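Local coordinates for uncharacterized protein (Borrelia turicatae, PDB 5VJ4), which is a putative surface lipoprotein, differentially regulated in the tick-mammal transmission cycle of relapsing fever spirochetes, and may bind lipid, at residues A[180-185]-A[222-227]; A[232-235]-A[239-242]. All coordinates share one frame; numbering follows the deposited sequence.

Contact 1. Residues A[180-185]-A[222-227]; sequences TRLQNM and RKFKEI. With SO4 (sulfate ion), chain I.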
# COMPACT_ATOMS: atom_id res chain seq x y z
N THR A 180 -10.17 15.54 -12.79
CA THR A 180 -9.29 15.35 -11.65
C THR A 180 -8.98 13.89 -11.40
O THR A 180 -7.80 13.50 -11.36
CB THR A 180 -9.87 16.01 -10.37
OG1 THR A 180 -9.84 17.42 -10.51
CG2 THR A 180 -9.04 15.70 -9.16
N ARG A 181 -10.02 13.07 -11.29
CA ARG A 181 -9.85 11.69 -10.86
C ARG A 181 -8.98 10.91 -11.82
O ARG A 181 -8.23 10.01 -11.39
CB ARG A 181 -11.19 10.98 -10.70
CG ARG A 181 -11.17 9.94 -9.61
CD ARG A 181 -12.55 9.48 -9.31
NE ARG A 181 -12.56 8.25 -8.53
CZ ARG A 181 -13.61 7.44 -8.43
NH1 ARG A 181 -14.74 7.72 -9.08
NH2 ARG A 181 -13.54 6.36 -7.67
N LEU A 182 -9.08 11.25 -13.11
CA LEU A 182 -8.22 10.63 -14.10
C LEU A 182 -6.76 11.07 -13.96
O LEU A 182 -5.86 10.23 -13.98
CB LEU A 182 -8.75 10.85 -15.50
CG LEU A 182 -10.10 10.17 -15.79
CD1 LEU A 182 -10.52 10.52 -17.20
CD2 LEU A 182 -10.08 8.65 -15.62
N GLN A 183 -6.54 12.37 -13.79
CA GLN A 183 -5.20 12.89 -13.58
C GLN A 183 -4.53 12.17 -12.41
O GLN A 183 -3.38 11.71 -12.54
CB GLN A 183 -5.22 14.39 -13.35
CG GLN A 183 -5.56 15.20 -14.58
CD GLN A 183 -5.76 16.67 -14.27
OE1 GLN A 183 -6.20 17.03 -13.18
NE2 GLN A 183 -5.46 17.52 -15.25
N ASN A 184 -5.24 12.03 -11.28
CA ASN A 184 -4.67 11.32 -10.14
C ASN A 184 -4.23 9.91 -10.49
O ASN A 184 -3.12 9.50 -10.14
CB ASN A 184 -5.62 11.33 -8.96
CG ASN A 184 -5.94 12.74 -8.51
OD1 ASN A 184 -5.46 13.71 -9.10
ND2 ASN A 184 -6.73 12.86 -7.46
N MSE A 185 -5.07 9.18 -11.21
CA MSE A 185 -4.67 7.87 -11.65
C MSE A 185 -3.48 8.02 -12.57
O MSE A 185 -2.48 7.31 -12.42
CB MSE A 185 -5.80 7.10 -12.30
CG MSE A 185 -5.51 5.59 -12.31
SE MSE A 185 -5.23 4.77 -10.53
CE MSE A 185 -7.10 4.94 -9.90
N ARG A 222 -4.93 3.80 -22.23
CA ARG A 222 -5.96 3.70 -23.26
C ARG A 222 -7.37 3.58 -22.70
O ARG A 222 -8.31 4.18 -23.24
CB ARG A 222 -5.70 2.53 -24.18
CG ARG A 222 -5.16 2.95 -25.52
CD ARG A 222 -5.28 1.78 -26.45
NE ARG A 222 -4.22 0.79 -26.22
CZ ARG A 222 -2.98 0.90 -26.68
NH1 ARG A 222 -2.58 1.98 -27.40
NH2 ARG A 222 -2.12 -0.10 -26.42
N LYS A 223 -7.48 2.85 -21.59
CA LYS A 223 -8.75 2.54 -20.95
C LYS A 223 -9.56 3.80 -20.58
O LYS A 223 -10.78 3.73 -20.44
CB LYS A 223 -8.49 1.63 -19.73
CG LYS A 223 -9.70 0.91 -19.15
CD LYS A 223 -10.30 -0.09 -20.13
CE LYS A 223 -11.12 -1.18 -19.45
NZ LYS A 223 -12.14 -0.70 -18.50
N PHE A 224 -8.90 4.95 -20.49
CA PHE A 224 -9.60 6.17 -20.11
C PHE A 224 -10.73 6.50 -21.08
O PHE A 224 -11.85 6.81 -20.65
CB PHE A 224 -8.63 7.34 -20.01
CG PHE A 224 -7.73 7.27 -18.81
CD1 PHE A 224 -7.50 6.06 -18.15
CD2 PHE A 224 -7.09 8.41 -18.37
CE1 PHE A 224 -6.65 5.99 -17.06
CE2 PHE A 224 -6.23 8.34 -17.28
CZ PHE A 224 -6.01 7.13 -16.64
N LYS A 225 -10.40 6.42 -22.36
CA LYS A 225 -11.30 6.60 -23.49
C LYS A 225 -12.64 5.89 -23.21
O LYS A 225 -13.71 6.50 -23.39
CB LYS A 225 -10.61 6.05 -24.74
CG LYS A 225 -11.22 6.34 -26.11
CD LYS A 225 -10.57 5.50 -27.22
CE LYS A 225 -10.29 4.06 -26.77
NZ LYS A 225 -9.56 3.23 -27.77
N GLU A 226 -12.58 4.66 -22.70
CA GLU A 226 -13.79 3.93 -22.35
C GLU A 226 -14.35 4.40 -21.03
O GLU A 226 -15.55 4.50 -20.87
CB GLU A 226 -13.52 2.43 -22.29
CG GLU A 226 -13.13 1.85 -23.64
CD GLU A 226 -14.32 1.67 -24.57
OE1 GLU A 226 -14.40 2.38 -25.61
OE2 GLU A 226 -15.19 0.82 -24.27
N ILE A 227 -13.48 4.70 -20.08
CA ILE A 227 -13.93 5.02 -18.75
C ILE A 227 -14.80 6.27 -18.70
O ILE A 227 -15.80 6.32 -17.97
CB ILE A 227 -12.75 5.12 -17.79
CG1 ILE A 227 -12.22 3.71 -17.52
CG2 ILE A 227 -13.19 5.66 -16.46
CD1 ILE A 227 -10.97 3.67 -16.68
S SO4 I . -11.35 6.21 -4.68
O1 SO4 I . -12.03 5.37 -5.68
O2 SO4 I . -10.77 5.25 -3.72
O3 SO4 I . -10.28 7.07 -5.32
O4 SO4 I . -12.41 7.00 -4.01

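Contact 2. Residues A[232-235]-A[239-242]; sequences RVMD and GWLD. With SO4 (sulfate ion), chain H.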
# COMPACT_ATOMS: atom_id res chain seq x y z
N ARG A 232 -19.26 5.47 -13.70
CA ARG A 232 -19.50 4.67 -12.49
C ARG A 232 -18.46 3.55 -12.34
O ARG A 232 -18.15 3.15 -11.21
CB ARG A 232 -20.91 4.09 -12.52
CG ARG A 232 -21.26 3.45 -13.85
CD ARG A 232 -22.69 3.07 -13.89
NE ARG A 232 -23.10 2.68 -15.24
CZ ARG A 232 -23.32 1.41 -15.59
NH1 ARG A 232 -23.72 1.13 -16.82
NH2 ARG A 232 -23.15 0.43 -14.69
N VAL A 233 -17.92 3.07 -13.47
CA VAL A 233 -16.93 2.00 -13.46
C VAL A 233 -15.74 2.28 -12.55
O VAL A 233 -15.27 1.36 -11.87
CB VAL A 233 -16.50 1.59 -14.86
CG1 VAL A 233 -17.73 1.22 -15.66
CG2 VAL A 233 -15.79 2.71 -15.57
N MSE A 234 -15.34 3.55 -12.46
CA MSE A 234 -14.26 3.98 -11.54
C MSE A 234 -14.45 3.57 -10.10
O MSE A 234 -13.46 3.41 -9.37
CB MSE A 234 -14.02 5.48 -11.56
CG MSE A 234 -14.08 6.00 -12.99
SE MSE A 234 -13.40 7.85 -13.02
CE MSE A 234 -14.45 8.44 -14.58
N ASP A 235 -15.68 3.36 -9.65
CA ASP A 235 -15.91 2.95 -8.27
C ASP A 235 -15.59 1.46 -8.03
O ASP A 235 -15.78 0.95 -6.93
CB ASP A 235 -17.34 3.28 -7.82
CG ASP A 235 -17.62 4.78 -7.74
OD1 ASP A 235 -16.65 5.56 -7.54
OD2 ASP A 235 -18.80 5.18 -7.87
N GLY A 239 -12.90 -1.72 -12.92
CA GLY A 239 -13.30 -0.72 -13.91
C GLY A 239 -12.10 -0.13 -14.60
O GLY A 239 -12.22 0.36 -15.71
N TRP A 240 -10.96 -0.19 -13.93
CA TRP A 240 -9.71 0.38 -14.44
C TRP A 240 -8.82 -0.59 -15.18
O TRP A 240 -7.94 -0.17 -15.93
CB TRP A 240 -8.93 0.91 -13.27
CG TRP A 240 -9.62 1.95 -12.52
CD1 TRP A 240 -10.47 1.77 -11.47
CD2 TRP A 240 -9.50 3.37 -12.70
NE1 TRP A 240 -10.88 2.99 -10.97
CE2 TRP A 240 -10.30 3.99 -11.72
CE3 TRP A 240 -8.77 4.17 -13.60
CZ2 TRP A 240 -10.41 5.38 -11.61
CZ3 TRP A 240 -8.87 5.56 -13.49
CH2 TRP A 240 -9.69 6.15 -12.50
N LEU A 241 -9.04 -1.88 -14.94
CA LEU A 241 -8.31 -2.97 -15.60
C LEU A 241 -8.76 -3.14 -17.03
O LEU A 241 -9.95 -3.08 -17.32
CB LEU A 241 -8.55 -4.30 -14.87
CG LEU A 241 -8.30 -4.25 -13.34
CD1 LEU A 241 -8.44 -5.59 -12.67
CD2 LEU A 241 -6.93 -3.70 -13.02
N ASP A 242 -7.79 -3.34 -17.93
CA ASP A 242 -8.09 -3.76 -19.30
C ASP A 242 -8.26 -5.29 -19.37
O ASP A 242 -8.12 -5.99 -18.36
CB ASP A 242 -6.97 -3.32 -20.24
CG ASP A 242 -5.84 -4.32 -20.29
OD1 ASP A 242 -5.29 -4.59 -19.19
OD2 ASP A 242 -5.54 -4.85 -21.40
S SO4 H . -22.48 6.68 -15.18
O1 SO4 H . -23.34 6.17 -16.29
O2 SO4 H . -21.20 5.99 -15.32
O3 SO4 H . -23.05 6.44 -13.83
O4 SO4 H . -22.23 8.13 -15.22

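Contact 1. Residues A[180-185]-A[222-227]
A methyl of Leu182 sits over one face of the Phe224 ring where the long helix 176-201 packs against the short helix 224-229 of this all-helical protein, an apolar helix-helix contact made of CH-pi and hydrocarbon approaches. The CA atoms of these two residues are the nearest pair between the segments, 7.6 Å apart, and all four residues that touch are buried. CD2 of Leu182 stands over the middle of the Phe224 ring, 4.1 Å from its centroid and 11° off the ring normal, which defines a CH-pi contact. Two torsions bring this about: chi1 of Leu182 (-65°) sets CG opposite the carbonyl carbon, and chi1 of Phe224 does the same for its ring. The two side chains then run past each other in opposite senses rather than meeting end-on. As they do so, CB of Leu182 comes within 4.0 Å of Phe224 CE2, at the rim of the ring.

Met185, a selenomethionine one helical turn on from Leu182, adds only the base of its side chain. Its CB lies 4.3 Å from Phe224 CZ, at an oblique angle to the ring, while the selenium end leads away from helix 224-229. From the other segment, Ile227 reaches Leu182 through its CG2 branch, 4.4 Å from CD2. Ile170 of helix 145-171 touches both Leu182 and Phe224, so a third helix joins the same apolar cluster.

Arg181 points elsewhere, with its chain extended from CG to NE. A sulfate ion, probably from the crystallisation liquor, lies at the edge of its guanidinium and is also bound by Arg181 NE of the second subunit. In this chain the bond runs from Arg181 NH2 to sulfate O1, 2.7 Å long with an N-H...O angle of 144°.

Contact 2. Residues A[232-235]-A[239-242]
Val233 and Gly239 bring the two backbones together, their CA atoms only 4.6 Å apart, as the chain turns back on itself between helices 224-229 and 243-256. Residues 233-235 form a 3-10 segment, whereas 239-242 has no regular structure. The carbonyl oxygen of Val233 faces CA of Gly239 at 3.5 Å, and the angle of 163° at the hydrogen supports a CA-H...O contact.

The hydrogen bond across the segments joins the Trp240 side chain to the backbone of 232-235. Its indole NE1 donates to O of Met234 over 3.1 Å, with an N-H...O angle of 152°. The oxygen lies off the indole edge, tilted somewhat out of the ring plane; the donor is likewise tilted from the carbonyl plane, and the C=O...N angle of 112° shows that it comes from well to the side of the carbonyl. Met234, a selenomethionine, slants across the CZ2 corner of the six-membered ring: its CB is 3.6 Å from Trp240 CZ2. Beyond CG the chain is extended, carrying SE to 4.9 Å from the ring centroid, an oblique Met-aromatic contact. Leu182 and Met185 of helix 176-201 touch the indole as well, tying the turn to the helical body.

At the outer end, the backbone N of Arg232 binds a second sulfate through O2. Asp242 closes the 239-242 segment as the N-cap of helix 243-256: its OD2 accepts from Asp244 N and its OD1 from Asp245 N. The whole is a compact interhelical connection, made of a 3-10 turn, a tryptophan-to-carbonyl bond and a side-chain cap at the start of the next helix.

In the fold
The contacts follow one another along the chain, contact 1 closing before contact 2 opens, and their centres lie 9 Å apart on the same side of the chain's centre. Helix 224-229 leads from one into the other, and helix 176-201 borders both. Direct polar links support treating them as one region: Lys223 NZ probably hydrogen-bonds to Gly239 O at 3.0 Å, and Arg181 NH2 forms a salt bridge with Asp235 OD1 at 3.2 Å. Ile227 also touches Met234 and Trp240. This end of the helical fold lies against the second subunit, where Arg181 and Asp235 both make contacts, so the region is part of the interface with the second subunit of the assembly.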